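Local coordinates for protein Xaa-Pro dipeptidase (PDB 1WY2) that probably splits dipeptides that carry a C-terminal proline after a nonpolar residue, as a two-metal peptidase of the M24B family working as a homodimer, at residues 206-211 with 225-230. Numbering follows the deposited sequence.
Sequences GDLVVI and TRTIVV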
# COMPACT_ATOMS: atom_id res chain seq x y z
N GLY A 206 20.75 24.71 -11.26
CA GLY A 206 21.97 24.17 -10.69
C GLY A 206 21.68 22.95 -9.83
O GLY A 206 22.59 22.31 -9.31
N ASP A 207 20.40 22.63 -9.68
CA ASP A 207 19.96 21.49 -8.88
C ASP A 207 20.14 20.14 -9.56
O ASP A 207 19.87 20.00 -10.75
CB ASP A 207 18.46 21.61 -8.57
CG ASP A 207 18.17 22.36 -7.29
OD1 ASP A 207 19.12 22.90 -6.67
OD2 ASP A 207 16.98 22.41 -6.91
N LEU A 208 20.60 19.16 -8.80
CA LEU A 208 20.68 17.79 -9.30
C LEU A 208 19.24 17.36 -9.01
O LEU A 208 18.69 17.75 -7.98
CB LEU A 208 21.62 16.93 -8.46
CG LEU A 208 23.07 16.76 -8.91
CD1 LEU A 208 23.89 16.16 -7.79
CD2 LEU A 208 23.12 15.87 -10.15
N VAL A 209 18.63 16.60 -9.91
CA VAL A 209 17.26 16.15 -9.67
C VAL A 209 17.17 14.66 -9.97
O VAL A 209 17.42 14.23 -11.10
CB VAL A 209 16.24 16.90 -10.56
CG1 VAL A 209 14.81 16.52 -10.14
CG2 VAL A 209 16.44 18.41 -10.45
N VAL A 210 16.83 13.89 -8.95
CA VAL A 210 16.69 12.45 -9.10
C VAL A 210 15.21 12.17 -9.37
O VAL A 210 14.34 12.64 -8.63
CB VAL A 210 17.14 11.70 -7.82
CG1 VAL A 210 16.91 10.19 -7.98
CG2 VAL A 210 18.61 11.98 -7.54
N ILE A 211 14.94 11.42 -10.44
CA ILE A 211 13.58 11.08 -10.84
C ILE A 211 13.45 9.56 -10.80
O ILE A 211 13.99 8.86 -11.65
CB ILE A 211 13.31 11.56 -12.29
CG1 ILE A 211 13.62 13.06 -12.39
CG2 ILE A 211 11.86 11.29 -12.67
CD1 ILE A 211 13.79 13.55 -13.82
N THR A 225 15.02 5.12 -12.78
CA THR A 225 15.54 6.32 -12.16
C THR A 225 16.53 7.00 -13.10
O THR A 225 17.43 6.35 -13.64
CB THR A 225 16.33 6.06 -10.84
OG1 THR A 225 15.49 5.42 -9.87
CG2 THR A 225 16.81 7.39 -10.24
N ARG A 226 16.36 8.29 -13.29
CA ARG A 226 17.28 9.06 -14.11
C ARG A 226 17.60 10.31 -13.31
O ARG A 226 16.74 10.82 -12.59
CB ARG A 226 16.66 9.46 -15.46
CG ARG A 226 16.49 8.30 -16.43
CD ARG A 226 17.83 7.76 -16.92
NE ARG A 226 17.65 6.64 -17.83
CZ ARG A 226 17.47 5.38 -17.44
NH1 ARG A 226 17.48 5.07 -16.15
NH2 ARG A 226 17.27 4.43 -18.34
N THR A 227 18.83 10.79 -13.41
CA THR A 227 19.21 12.00 -12.69
C THR A 227 19.64 13.02 -13.72
O THR A 227 20.33 12.69 -14.68
CB THR A 227 20.39 11.73 -11.72
OG1 THR A 227 19.98 10.79 -10.72
CG2 THR A 227 20.83 13.02 -11.04
N ILE A 228 19.19 14.26 -13.53
CA ILE A 228 19.54 15.35 -14.44
C ILE A 228 20.01 16.54 -13.60
O ILE A 228 20.01 16.48 -12.37
CB ILE A 228 18.33 15.81 -15.30
CG1 ILE A 228 17.22 16.35 -14.39
CG2 ILE A 228 17.80 14.65 -16.14
CD1 ILE A 228 16.04 16.93 -15.14
N VAL A 229 20.44 17.60 -14.28
CA VAL A 229 20.86 18.82 -13.61
C VAL A 229 20.14 19.95 -14.32
O VAL A 229 20.08 19.97 -15.55
CB VAL A 229 22.38 19.07 -13.70
CG1 VAL A 229 22.71 20.44 -13.12
CG2 VAL A 229 23.14 17.98 -12.95
N VAL A 230 19.58 20.87 -13.55
CA VAL A 230 18.88 22.01 -14.13
C VAL A 230 19.95 23.05 -14.43
O VAL A 230 20.48 23.69 -13.53
CB VAL A 230 17.85 22.58 -13.15
CG1 VAL A 230 17.13 23.77 -13.79
CG2 VAL A 230 16.84 21.50 -12.76
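Val209 and Ile228 pair at the middle of an antiparallel ladder, the half of the hairpin of strands 208-217 and 220-229 away from its turn, in the pita-bread fold of the M24 metallopeptidase domain. Val209 N reaches Ile228 O at 2.8 Å and Ile228 N returns to Val209 O at 3.0 Å; Ile211 with Arg226 repeats the exchange one hydrogen-bonded pair further on. Beyond the strand ends, Val230 N still binds Asp207 O.

Thr227, opposite Val210 in a non-hydrogen-bonded pair, is worth following outward. Its CB sits 3.9 Å from Val209 O. The methyl, CG2, anti to the backbone N, lies 3.6 Å from Val209 O and 3.8 Å from Leu208 CD2. The hydroxyl branch stands beside that N, chi1 -63°: OG1 comes 3.7 Å from Val210 CG2 and hydrogen-bonds Arg328 O on strand 325-336. An alanine here is likely to leave that carbonyl without its hydroxyl partner and open a gap beside Val210 CG2 and Leu208 CD2.

On the same face Leu208 CD2 presses on Val229 CG2 at 3.5 Å, and Val210 CG1 on the methyl of Thr225. The other face carries Val209, whose CG2 touches Val230 CG2, and Ile211, which packs against helix 130-153.

The chemistry grades from plain aliphatic packing at Val229 to polar contact at Thr225, whose end of the ladder borders the metal site: the zinc ligand Asp212 follows Ile211, and Glu330, a ligand of both zinc ions, bonds the Thr225 hydroxyl and backbone, consistent with a second-shell role for Thr225.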